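Local coordinates for sporozoite surface protein 2 (Plasmodium vivax, PDB 4HQO) that serves as the sporozoite's surface receptor for gliding motility, of which this chain holds the adhesive metal-binding von Willebrand factor A and thrombospondin type 1 domains, at residues 41-46 with 130-135; 49-52 with 57-60; 61-66 with 109-114; 141-146 with 168-173. The protein carries 4 engineered substitutions. One frame throughout, in Å; residues are numbered along the deposited sequence.

Contact 1 of 4, residues 41-46 with 130-135; sequences IPMLNG and ILMTDG
Met132 runs straight out from its strand, CG anti to the carbonyl carbon (chi1 -68°) and the chain extended through chi2, before it bends at chi3 (53°) and lays CE against helix 33-49. Met43 comes from that helix with CG anti to the backbone N and is bent at chi2 and chi3; the two methionine chains pass each other head to tail. The methyl of one meets the stem of the other: Met132 CE sits 3.6 Å from Met43 CG. Leu44, one residue on, reaches the same thioether with a branch methyl, CD2 lying 3.6 Å from Met132 SD, while its CG stands 4.1 Å from Met132 CE. The contact is wholly apolar, and it is made by side chains alone, since the closest CA atoms, those of Leu44 and Met132, are 9.3 Å apart. All three residues are buried. This is helix-on-sheet packing in the Rossmann-like von Willebrand factor A fold, with the side chain of Met132 about 12 Å from the bound magnesium ion. Leu44 also leans on Leu23 and Val25 of strand 19-26 and on Val90 of helix 83-96, whereas Met43 and Met132 both touch Ile160 of strand 156-161, and Met43 reaches Trp192 and Ala195 of helix 192-203.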
loop_
_atom_site.group_PDB
_atom_site.type_symbol
_atom_site.label_atom_id
_atom_site.label_comp_id
_atom_site.label_asym_id
_atom_site.label_seq_id
_atom_site.Cartn_x
_atom_site.Cartn_y
_atom_site.Cartn_z
ATOM N N ILE A 41 8.541 -23.113 -0.764
ATOM C CA ILE A 41 7.098 -23.349 -0.755
ATOM C C ILE A 41 6.507 -23.296 0.666
ATOM O O ILE A 41 5.517 -22.601 0.885
ATOM C CB ILE A 41 6.712 -24.663 -1.494
ATOM C CG1 ILE A 41 7.052 -24.553 -2.985
ATOM C CG2 ILE A 41 5.241 -24.982 -1.299
ATOM C CD1 ILE A 41 6.276 -23.469 -3.719
ATOM N N PRO A 42 7.109 -24.013 1.638
ATOM C CA PRO A 42 6.577 -23.857 3.002
ATOM C C PRO A 42 6.674 -22.414 3.529
ATOM O O PRO A 42 5.822 -22.009 4.304
ATOM C CB PRO A 42 7.467 -24.786 3.833
ATOM C CG PRO A 42 7.957 -25.808 2.859
ATOM C CD PRO A 42 8.165 -25.041 1.583
ATOM N N MET A 43 7.688 -21.658 3.113
ATOM C CA MET A 43 7.832 -20.269 3.548
ATOM C C MET A 43 6.690 -19.417 3.012
ATOM O O MET A 43 6.098 -18.620 3.739
ATOM C CB MET A 43 9.171 -19.684 3.085
ATOM C CG MET A 43 9.292 -18.155 3.254
ATOM S SD MET A 43 9.407 -17.643 4.982
ATOM C CE MET A 43 10.861 -18.563 5.497
ATOM N N LEU A 44 6.382 -19.596 1.734
ATOM C CA LEU A 44 5.314 -18.842 1.090
ATOM C C LEU A 44 3.957 -19.189 1.680
ATOM O O LEU A 44 3.097 -18.329 1.827
ATOM C CB LEU A 44 5.298 -19.126 -0.404
ATOM C CG LEU A 44 6.397 -18.522 -1.269
ATOM C CD1 LEU A 44 6.377 -19.191 -2.632
ATOM C CD2 LEU A 44 6.157 -17.029 -1.410
ATOM N N ASN A 45 3.769 -20.459 2.008
ATOM C CA ASN A 45 2.518 -20.901 2.581
ATOM C C ASN A 45 2.264 -20.277 3.946
ATOM O O ASN A 45 1.190 -19.737 4.183
ATOM C CB ASN A 45 2.475 -22.426 2.683
ATOM C CG ASN A 45 2.019 -23.076 1.398
ATOM O OD1 ASN A 45 1.256 -22.487 0.637
ATOM N ND2 ASN A 45 2.477 -24.299 1.149
ATOM N N GLY A 46 3.254 -20.366 4.836
ATOM C CA GLY A 46 3.126 -19.842 6.184
ATOM C C GLY A 46 3.025 -18.326 6.180
ATOM O O GLY A 46 2.276 -17.739 6.949
ATOM N N ILE A 130 8.218 -7.500 0.123
ATOM C CA ILE A 130 8.914 -8.630 0.717
ATOM C C ILE A 130 9.744 -9.299 -0.371
ATOM O O ILE A 130 9.204 -9.816 -1.346
ATOM C CB ILE A 130 7.936 -9.628 1.360
ATOM C CG1 ILE A 130 7.173 -8.951 2.501
ATOM C CG2 ILE A 130 8.681 -10.851 1.874
ATOM C CD1 ILE A 130 6.233 -9.889 3.229
ATOM N N LEU A 131 11.063 -9.250 -0.214
ATOM C CA LEU A 131 11.979 -9.798 -1.207
ATOM C C LEU A 131 12.559 -11.119 -0.707
ATOM O O LEU A 131 13.312 -11.141 0.267
ATOM C CB LEU A 131 13.100 -8.790 -1.502
ATOM C CG LEU A 131 14.209 -9.228 -2.464
ATOM C CD1 LEU A 131 13.672 -9.435 -3.880
ATOM C CD2 LEU A 131 15.349 -8.196 -2.445
ATOM N N MET A 132 12.192 -12.222 -1.361
ATOM C CA MET A 132 12.696 -13.539 -0.975
ATOM C C MET A 132 13.785 -13.967 -1.940
ATOM O O MET A 132 13.501 -14.214 -3.111
ATOM C CB MET A 132 11.575 -14.582 -0.998
ATOM C CG MET A 132 10.526 -14.391 0.062
ATOM S SD MET A 132 9.169 -15.565 -0.106
ATOM C CE MET A 132 10.044 -17.097 -0.141
ATOM N N THR A 133 15.020 -14.079 -1.453
ATOM C CA THR A 133 16.150 -14.345 -2.342
ATOM C C THR A 133 17.351 -14.956 -1.607
ATOM O O THR A 133 17.437 -14.876 -0.381
ATOM C CB THR A 133 16.576 -13.043 -3.066
ATOM O OG1 THR A 133 17.605 -13.319 -4.029
ATOM C CG2 THR A 133 17.077 -12.008 -2.051
ATOM N N ASP A 134 18.258 -15.583 -2.359
ATOM C CA ASP A 134 19.562 -15.983 -1.826
ATOM C C ASP A 134 20.587 -14.848 -1.955
ATOM O O ASP A 134 21.727 -14.971 -1.521
ATOM C CB ASP A 134 20.093 -17.252 -2.512
ATOM C CG ASP A 134 20.384 -17.055 -3.995
ATOM O OD1 ASP A 134 20.220 -15.927 -4.525
ATOM O OD2 ASP A 134 20.791 -18.048 -4.634
ATOM N N GLY A 135 20.179 -13.757 -2.584
ATOM C CA GLY A 135 21.002 -12.563 -2.599
ATOM C C GLY A 135 22.126 -12.572 -3.619
ATOM O O GLY A 135 23.188 -12.005 -3.368
#

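Contact 2 of 4, residues 49-52 with 57-60; sequences NSLS and TINL
Ile58 lays its CG1-CD1 arm along the backbone of Ser52: CB and CG1 each stand 3.6 Å from Ser52 O, and CD1 lies 4.0 Å from Ser52 N. With CG1 anti to the carbonyl carbon (chi1 -50°) and chi2 fully extended, the arm stretches back toward the residues that follow helix 33-49. Its end also faces a leucine methyl, Leu51 CD2 to Ile58 CD1 being a loose 4.5 Å. Leu51 is buried and rests in addition on Leu21 of strand 19-26.

Toward the surface the contact turns polar. Thr57 places OG1 between its backbone N and carbonyl carbon (chi1 66°), facing the loop, where Ser52 O lies 3.2 Å from Thr57 OG1. A water joins the two hydroxyls: it is hydrogen-bonded to Thr57 OG1 at 2.6 Å and to Ser52 OG at 2.7 Å. Thr57 OG1 has a further hydrogen-bond partner in Ser54 OG, within the short loop between the two segments.

These residues form the tight helix-to-strand connection that leads from helix 33-49 into strand 58-65 of the von Willebrand factor A domain, away from its metal sites. Lys83 adds a hydrogen bond to Asn49 O on the helix side, and Arg122 NH1 one to Thr57 O at the start of the strand. The chemistry is therefore divided: on the inner side Ile58 packs on the Ser52 backbone, with Leu51 only loosely against it, while near the surface a water bridges the hydroxyls of Ser52 and Thr57.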
loop_
_atom_site.group_PDB
_atom_site.type_symbol
_atom_site.label_atom_id
_atom_site.label_comp_id
_atom_site.label_asym_id
_atom_site.label_seq_id
_atom_site.Cartn_x
_atom_site.Cartn_y
_atom_site.Cartn_z
ATOM N N ASN A 49 -0.479 -17.462 4.602
ATOM C CA ASN A 49 -1.484 -17.896 5.556
ATOM C C ASN A 49 -1.601 -16.960 6.749
ATOM O O ASN A 49 -2.613 -16.959 7.434
ATOM C CB ASN A 49 -1.183 -19.315 6.045
ATOM C CG ASN A 49 -2.429 -20.071 6.404
ATOM O OD1 ASN A 49 -3.375 -20.133 5.621
ATOM N ND2 ASN A 49 -2.453 -20.638 7.605
ATOM N N SER A 50 -0.571 -16.157 6.995
ATOM C CA SER A 50 -0.576 -15.259 8.144
ATOM C C SER A 50 -1.155 -13.901 7.773
ATOM O O SER A 50 -1.377 -13.070 8.639
ATOM C CB SER A 50 0.848 -15.050 8.666
ATOM O OG SER A 50 1.576 -14.173 7.805
ATOM N N LEU A 51 -1.368 -13.666 6.482
ATOM C CA LEU A 51 -1.811 -12.356 6.016
ATOM C C LEU A 51 -3.322 -12.259 5.955
ATOM O O LEU A 51 -3.979 -13.082 5.323
ATOM C CB LEU A 51 -1.264 -12.068 4.628
ATOM C CG LEU A 51 0.249 -12.024 4.462
ATOM C CD1 LEU A 51 0.566 -11.825 2.993
ATOM C CD2 LEU A 51 0.805 -10.901 5.312
ATOM N N SER A 52 -3.871 -11.235 6.594
ATOM C CA SER A 52 -5.302 -10.990 6.520
ATOM C C SER A 52 -5.654 -10.229 5.235
ATOM O O SER A 52 -5.838 -9.013 5.267
ATOM C CB SER A 52 -5.768 -10.216 7.757
ATOM O OG SER A 52 -7.182 -10.093 7.776
ATOM N N THR A 57 -8.216 -4.059 3.069
ATOM C CA THR A 57 -7.023 -4.085 3.913
ATOM C C THR A 57 -5.769 -4.505 3.133
ATOM O O THR A 57 -5.286 -3.748 2.280
ATOM C CB THR A 57 -7.230 -4.901 5.232
ATOM O OG1 THR A 57 -7.419 -6.291 4.944
ATOM C CG2 THR A 57 -8.447 -4.380 6.005
ATOM N N ILE A 58 -5.239 -5.691 3.404
ATOM C CA ILE A 58 -4.032 -6.124 2.688
ATOM C C ILE A 58 -4.354 -6.630 1.279
ATOM O O ILE A 58 -5.211 -7.490 1.106
ATOM C CB ILE A 58 -3.248 -7.190 3.483
ATOM C CG1 ILE A 58 -3.037 -6.708 4.925
ATOM C CG2 ILE A 58 -1.909 -7.480 2.808
ATOM C CD1 ILE A 58 -2.247 -7.661 5.803
ATOM N N ASN A 59 -3.678 -6.066 0.278
ATOM C CA ASN A 59 -3.773 -6.550 -1.099
ATOM C C ASN A 59 -2.411 -7.081 -1.533
ATOM O O ASN A 59 -1.387 -6.401 -1.404
ATOM C CB ASN A 59 -4.198 -5.445 -2.070
ATOM C CG ASN A 59 -5.599 -4.904 -1.799
ATOM O OD1 ASN A 59 -6.267 -5.270 -0.818
ATOM N ND2 ASN A 59 -6.046 -4.009 -2.673
ATOM N N LEU A 60 -2.401 -8.296 -2.053
ATOM C CA LEU A 60 -1.158 -8.955 -2.409
ATOM C C LEU A 60 -0.822 -8.747 -3.888
ATOM O O LEU A 60 -1.697 -8.816 -4.749
ATOM C CB LEU A 60 -1.267 -10.453 -2.085
ATOM C CG LEU A 60 -0.080 -11.356 -2.422
ATOM C CD1 LEU A 60 1.122 -10.988 -1.567
ATOM C CD2 LEU A 60 -0.458 -12.842 -2.238
HETATM O O HOH W 1 -7.474 -7.439 7.313
#

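Contact 3 of 4, residues 61-66 with 109-114; sequences YMNLFG and LDEVQK. With NA (sodium ion), chain G.
The sodium site of the von Willebrand factor A domain lies here, between strand 58-65 of the Rossmann-like sheet and helix 105-117. Tyr61 OH binds the ion at 2.3 Å, with the metal at the ring's edge and in its plane; Glu71 OE1, from the neighbouring strand 69-73, is the second protein ligand. Helix 105-117 contributes Glu111, which lies beside the site and is not among the ligands: its OE2 stays 3.4 Å from the sodium ion. So near a carboxylate, the ion probably gains some electrostatic stabilisation all the same.

Across the gap the touching is done by the aliphatic part of Glu111. Its CB comes 3.4 Å from Tyr61 OH, and its CG lies 3.7 Å from Asn63 ND2. The glutamate runs roughly perpendicular to both side chains; its chain is bent at chi2 (-72°), and the carboxylate lies beside the sodium ion.

Two bonds made within the segments position the groups. Asn63 ND2 donates to Tyr61 OH, which lies only 14° out of the amide plane, so that hydroxyl is gripped by both an amide and a metal ion. His115 packs edge-to-face with the Tyr61 ring, and Thr69 of strand 69-73 touches both Asn63 and Glu111. The second bond is a salt bridge from Lys114, three residues along the helix, which would partly offset the charge of Glu111: Lys114 NZ meets Glu111 OE2 at 3.1 Å from above the carboxylate plane, 51° out of it.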
loop_
_atom_site.group_PDB
_atom_site.type_symbol
_atom_site.label_atom_id
_atom_site.label_comp_id
_atom_site.label_asym_id
_atom_site.label_seq_id
_atom_site.Cartn_x
_atom_site.Cartn_y
_atom_site.Cartn_z
ATOM N N TYR A 61 0.443 -8.454 -4.165
ATOM C CA TYR A 61 0.988 -8.540 -5.515
ATOM C C TYR A 61 2.080 -9.610 -5.452
ATOM O O TYR A 61 2.746 -9.761 -4.425
ATOM C CB TYR A 61 1.542 -7.190 -5.989
ATOM C CG TYR A 61 2.476 -7.273 -7.185
ATOM C CD1 TYR A 61 3.827 -7.548 -7.013
ATOM C CD2 TYR A 61 2.018 -7.044 -8.471
ATOM C CE1 TYR A 61 4.684 -7.622 -8.073
ATOM C CE2 TYR A 61 2.884 -7.117 -9.559
ATOM C CZ TYR A 61 4.217 -7.404 -9.343
ATOM O OH TYR A 61 5.106 -7.474 -10.389
ATOM N N MET A 62 2.250 -10.380 -6.519
ATOM C CA MET A 62 3.281 -11.411 -6.488
ATOM C C MET A 62 3.998 -11.537 -7.815
ATOM O O MET A 62 3.371 -11.589 -8.873
ATOM C CB MET A 62 2.702 -12.752 -6.053
ATOM C CG MET A 62 3.735 -13.848 -5.795
ATOM S SD MET A 62 2.867 -15.388 -5.329
ATOM C CE MET A 62 4.150 -16.246 -4.434
ATOM N N ASN A 63 5.326 -11.570 -7.743
ATOM C CA ASN A 63 6.168 -11.678 -8.924
ATOM C C ASN A 63 7.201 -12.769 -8.716
ATOM O O ASN A 63 7.824 -12.866 -7.648
ATOM C CB ASN A 63 6.898 -10.351 -9.194
ATOM C CG ASN A 63 7.460 -10.269 -10.598
ATOM O OD1 ASN A 63 8.439 -10.946 -10.932
ATOM N ND2 ASN A 63 6.847 -9.435 -11.430
ATOM N N LEU A 64 7.401 -13.567 -9.753
ATOM C CA LEU A 64 8.418 -14.603 -9.745
ATOM C C LEU A 64 9.566 -14.160 -10.651
ATOM O O LEU A 64 9.367 -13.931 -11.849
ATOM C CB LEU A 64 7.826 -15.903 -10.282
ATOM C CG LEU A 64 8.764 -17.115 -10.322
ATOM C CD1 LEU A 64 9.084 -17.575 -8.912
ATOM C CD2 LEU A 64 8.117 -18.235 -11.101
ATOM N N PHE A 65 10.770 -14.034 -10.106
ATOM C CA PHE A 65 11.879 -13.614 -10.959
ATOM C C PHE A 65 12.992 -14.653 -11.084
ATOM O O PHE A 65 13.346 -15.341 -10.131
ATOM C CB PHE A 65 12.431 -12.247 -10.547
ATOM C CG PHE A 65 13.034 -12.205 -9.166
ATOM C CD1 PHE A 65 12.240 -11.956 -8.049
ATOM C CD2 PHE A 65 14.403 -12.372 -8.990
ATOM C CE1 PHE A 65 12.799 -11.894 -6.775
ATOM C CE2 PHE A 65 14.978 -12.309 -7.718
ATOM C CZ PHE A 65 14.172 -12.067 -6.608
ATOM N N GLY A 66 13.517 -14.768 -12.294
ATOM C CA GLY A 66 14.545 -15.733 -12.609
ATOM C C GLY A 66 15.237 -15.189 -13.829
ATOM O O GLY A 66 15.664 -14.040 -13.809
ATOM N N LEU A 109 12.026 -5.699 -8.824
ATOM C CA LEU A 109 11.903 -4.507 -7.990
ATOM C C LEU A 109 11.405 -3.320 -8.811
ATOM O O LEU A 109 10.664 -2.468 -8.315
ATOM C CB LEU A 109 13.241 -4.180 -7.333
ATOM C CG LEU A 109 13.690 -5.088 -6.191
ATOM C CD1 LEU A 109 15.193 -4.986 -6.026
ATOM C CD2 LEU A 109 12.977 -4.699 -4.889
ATOM N N ASP A 110 11.805 -3.275 -10.076
ATOM C CA ASP A 110 11.335 -2.238 -10.988
ATOM C C ASP A 110 9.831 -2.315 -11.246
ATOM O O ASP A 110 9.198 -1.307 -11.560
ATOM C CB ASP A 110 12.074 -2.305 -12.318
ATOM C CG ASP A 110 13.191 -1.298 -12.406
ATOM O OD1 ASP A 110 13.054 -0.208 -11.803
ATOM O OD2 ASP A 110 14.203 -1.601 -13.074
ATOM N N GLU A 111 9.263 -3.511 -11.150
ATOM C CA GLU A 111 7.813 -3.643 -11.270
ATOM C C GLU A 111 7.120 -2.837 -10.172
ATOM O O GLU A 111 6.101 -2.183 -10.415
ATOM C CB GLU A 111 7.376 -5.111 -11.224
ATOM C CG GLU A 111 7.936 -5.973 -12.350
ATOM C CD GLU A 111 7.318 -5.698 -13.718
ATOM O OE1 GLU A 111 7.562 -6.503 -14.641
ATOM O OE2 GLU A 111 6.590 -4.699 -13.885
ATOM N N VAL A 112 7.695 -2.852 -8.972
ATOM C CA VAL A 112 7.141 -2.055 -7.880
ATOM C C VAL A 112 7.230 -0.575 -8.181
ATOM O O VAL A 112 6.266 0.158 -7.946
ATOM C CB VAL A 112 7.818 -2.353 -6.534
ATOM C CG1 VAL A 112 7.089 -1.619 -5.408
ATOM C CG2 VAL A 112 7.803 -3.848 -6.272
ATOM N N GLN A 113 8.377 -0.141 -8.716
ATOM C CA GLN A 113 8.556 1.246 -9.139
ATOM C C GLN A 113 7.462 1.649 -10.100
ATOM O O GLN A 113 6.879 2.723 -9.977
ATOM C CB GLN A 113 9.891 1.418 -9.867
ATOM C CG GLN A 113 11.072 1.490 -8.960
ATOM C CD GLN A 113 11.306 2.893 -8.463
ATOM O OE1 GLN A 113 10.496 3.450 -7.719
ATOM N NE2 GLN A 113 12.417 3.482 -8.879
ATOM N N LYS A 114 7.215 0.780 -11.076
ATOM C CA LYS A 114 6.208 1.022 -12.105
ATOM C C LYS A 114 4.805 1.211 -11.496
ATOM O O LYS A 114 4.013 2.016 -11.980
ATOM C CB LYS A 114 6.215 -0.151 -13.083
ATOM C CG LYS A 114 5.720 0.146 -14.478
ATOM C CD LYS A 114 5.920 -1.089 -15.363
ATOM C CE LYS A 114 7.364 -1.599 -15.292
ATOM N NZ LYS A 114 7.590 -2.838 -16.094
HETATM NA NA NA G . 4.255 -6.637 -12.348
#

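Contact 4 of 4, residues 141-146 with 168-173; sequences YRALEV and HQFNRL
Leu144 reaches from helix 140-152 to two residues of helix 168-175, one methyl to each. CD2 lies 3.7 Å from CE1 of the Phe170 ring, approaching it obliquely, and CD1 touches Leu173 CD2, also at 3.7 Å. Leucine and phenylalanine lie alongside each other, pointing opposite ways, whereas the two leucine chains lie roughly perpendicular. At the next ring atom, Ala143 CB stands at the edge, near the ring plane, 4.1 Å from Phe170 CZ. Phe170 gets there because its CG is anti to the backbone N (chi1 -179°), which swings the ring across toward the other helix. Only carbon atoms meet here, buried at Ala143 and Phe170 and open to the surface at Leu173. Around this shell, Pro137 touches both Ala143 and Phe170, and Asn167 OD1 accepts from Phe170 N near the start of its helix. The two helical segments point the same general way, 26° apart, their axes approaching to 11.3 Å. They pack side by side in the von Willebrand factor A domain, with helix 105-117 next to helix 140-152, where Thr106 meets Ala143, and strand 126-133 approached through Asn171, which hydrogen-bonds weakly to Thr133 O.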
loop_
_atom_site.group_PDB
_atom_site.type_symbol
_atom_site.label_atom_id
_atom_site.label_comp_id
_atom_site.label_asym_id
_atom_site.label_seq_id
_atom_site.Cartn_x
_atom_site.Cartn_y
_atom_site.Cartn_z
ATOM N N TYR A 141 24.909 -3.788 -8.127
ATOM C CA TYR A 141 24.643 -2.369 -7.943
ATOM C C TYR A 141 23.246 -2.007 -8.419
ATOM O O TYR A 141 22.555 -1.259 -7.752
ATOM C CB TYR A 141 25.679 -1.475 -8.619
ATOM C CG TYR A 141 25.394 -0.014 -8.352
ATOM C CD1 TYR A 141 25.700 0.560 -7.121
ATOM C CD2 TYR A 141 24.771 0.779 -9.305
ATOM C CE1 TYR A 141 25.421 1.893 -6.865
ATOM C CE2 TYR A 141 24.482 2.113 -9.054
ATOM C CZ TYR A 141 24.818 2.668 -7.836
ATOM O OH TYR A 141 24.547 3.999 -7.592
ATOM N N ARG A 142 22.831 -2.550 -9.560
ATOM C CA ARG A 142 21.520 -2.220 -10.114
ATOM C C ARG A 142 20.388 -2.592 -9.164
ATOM O O ARG A 142 19.405 -1.860 -9.062
ATOM C CB ARG A 142 21.309 -2.851 -11.496
ATOM C CG ARG A 142 22.200 -2.240 -12.583
ATOM C CD ARG A 142 21.683 -2.541 -13.982
ATOM N NE ARG A 142 20.332 -2.027 -14.184
ATOM C CZ ARG A 142 19.774 -1.820 -15.372
ATOM N NH1 ARG A 142 20.449 -2.082 -16.483
ATOM N NH2 ARG A 142 18.537 -1.349 -15.447
ATOM N N ALA A 143 20.538 -3.715 -8.465
ATOM C CA ALA A 143 19.538 -4.139 -7.490
ATOM C C ALA A 143 19.540 -3.238 -6.253
ATOM O O ALA A 143 18.480 -2.868 -5.748
ATOM C CB ALA A 143 19.733 -5.622 -7.098
ATOM N N LEU A 144 20.726 -2.875 -5.770
ATOM C CA LEU A 144 20.829 -1.962 -4.631
ATOM C C LEU A 144 20.249 -0.593 -4.973
ATOM O O LEU A 144 19.633 0.070 -4.138
ATOM C CB LEU A 144 22.293 -1.788 -4.203
ATOM C CG LEU A 144 23.021 -2.971 -3.557
ATOM C CD1 LEU A 144 24.453 -2.598 -3.244
ATOM C CD2 LEU A 144 22.312 -3.416 -2.289
ATOM N N GLU A 145 20.462 -0.175 -6.213
ATOM C CA GLU A 145 20.076 1.151 -6.663
ATOM C C GLU A 145 18.559 1.297 -6.684
ATOM O O GLU A 145 18.015 2.287 -6.195
ATOM C CB GLU A 145 20.638 1.413 -8.059
ATOM C CG GLU A 145 20.327 2.795 -8.606
ATOM C CD GLU A 145 20.719 2.935 -10.072
ATOM O OE1 GLU A 145 20.550 1.962 -10.843
ATOM O OE2 GLU A 145 21.204 4.008 -10.449
ATOM N N VAL A 146 17.874 0.312 -7.250
ATOM C CA VAL A 146 16.420 0.380 -7.315
ATOM C C VAL A 146 15.781 0.198 -5.935
ATOM O O VAL A 146 14.779 0.845 -5.623
ATOM C CB VAL A 146 15.820 -0.611 -8.338
ATOM C CG1 VAL A 146 16.165 -2.040 -7.972
ATOM C CG2 VAL A 146 14.311 -0.438 -8.415
ATOM N N HIS A 168 24.457 -13.760 2.711
ATOM C CA HIS A 168 23.877 -12.955 3.784
ATOM C C HIS A 168 24.404 -11.530 3.773
ATOM O O HIS A 168 23.704 -10.603 4.186
ATOM C CB HIS A 168 24.136 -13.593 5.152
ATOM C CG HIS A 168 23.468 -14.920 5.331
ATOM N ND1 HIS A 168 22.099 -15.067 5.323
ATOM C CD2 HIS A 168 23.980 -16.160 5.517
ATOM C CE1 HIS A 168 21.794 -16.342 5.499
ATOM N NE2 HIS A 168 22.919 -17.026 5.620
ATOM N N GLN A 169 25.638 -11.360 3.306
ATOM C CA GLN A 169 26.237 -10.028 3.217
ATOM C C GLN A 169 25.417 -9.135 2.285
ATOM O O GLN A 169 25.062 -8.016 2.646
ATOM C CB GLN A 169 27.698 -10.117 2.761
ATOM C CG GLN A 169 28.428 -8.771 2.645
ATOM C CD GLN A 169 28.167 -8.061 1.318
ATOM O OE1 GLN A 169 28.022 -8.701 0.273
ATOM N NE2 GLN A 169 28.093 -6.737 1.360
ATOM N N PHE A 170 25.104 -9.630 1.091
ATOM C CA PHE A 170 24.320 -8.833 0.158
ATOM C C PHE A 170 22.880 -8.637 0.631
ATOM O O PHE A 170 22.324 -7.548 0.488
ATOM C CB PHE A 170 24.313 -9.421 -1.258
ATOM C CG PHE A 170 23.522 -8.585 -2.236
ATOM C CD1 PHE A 170 24.107 -7.495 -2.862
ATOM C CD2 PHE A 170 22.175 -8.851 -2.474
ATOM C CE1 PHE A 170 23.377 -6.700 -3.735
ATOM C CE2 PHE A 170 21.438 -8.055 -3.341
ATOM C CZ PHE A 170 22.050 -6.985 -3.979
ATOM N N ASN A 171 22.265 -9.697 1.152
ATOM C CA ASN A 171 20.898 -9.596 1.662
ATOM C C ASN A 171 20.777 -8.535 2.745
ATOM O O ASN A 171 19.821 -7.766 2.751
ATOM C CB ASN A 171 20.393 -10.942 2.190
ATOM C CG ASN A 171 19.874 -11.852 1.084
ATOM O OD1 ASN A 171 19.669 -11.420 -0.046
ATOM N ND2 ASN A 171 19.635 -13.116 1.421
ATOM N N ARG A 172 21.752 -8.497 3.651
ATOM C CA ARG A 172 21.760 -7.517 4.725
ATOM C C ARG A 172 21.978 -6.122 4.155
ATOM O O ARG A 172 21.398 -5.144 4.630
ATOM C CB ARG A 172 22.855 -7.833 5.751
ATOM C CG ARG A 172 22.566 -9.032 6.649
ATOM C CD ARG A 172 23.675 -9.245 7.675
ATOM N NE ARG A 172 23.301 -8.737 8.994
ATOM C CZ ARG A 172 23.759 -7.608 9.526
ATOM N NH1 ARG A 172 24.627 -6.856 8.863
ATOM N NH2 ARG A 172 23.353 -7.234 10.731
ATOM N N LEU A 173 22.819 -6.035 3.133
ATOM C CA LEU A 173 23.122 -4.751 2.521
ATOM C C LEU A 173 21.872 -4.176 1.861
ATOM O O LEU A 173 21.495 -3.044 2.121
ATOM C CB LEU A 173 24.269 -4.885 1.514
ATOM C CG LEU A 173 24.785 -3.585 0.909
ATOM C CD1 LEU A 173 25.279 -2.648 1.999
ATOM C CD2 LEU A 173 25.898 -3.890 -0.087
#

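All four contacts belong to the von Willebrand factor A domain. Contacts 1 and 3 are buried and set helices on its mixed sheet; contacts 2 and 4 are partly buried and reach the surface. Strand 58-65 serves both contact 2 and contact 3, and contact 2 follows directly from the helix of contact 1. Chemistry changes with place: contacts 1 and 4 are purely apolar, contact 2 mixes aliphatic packing with a water bridge, and contact 3 centres on a metal ion. Leu44 CD2 meets Met62 CE at 3.7 Å, joining contacts 1 and 3, while Val146 packs on Leu109, tying the helices of contacts 3 and 4. Contacts 2 and 4 do not touch.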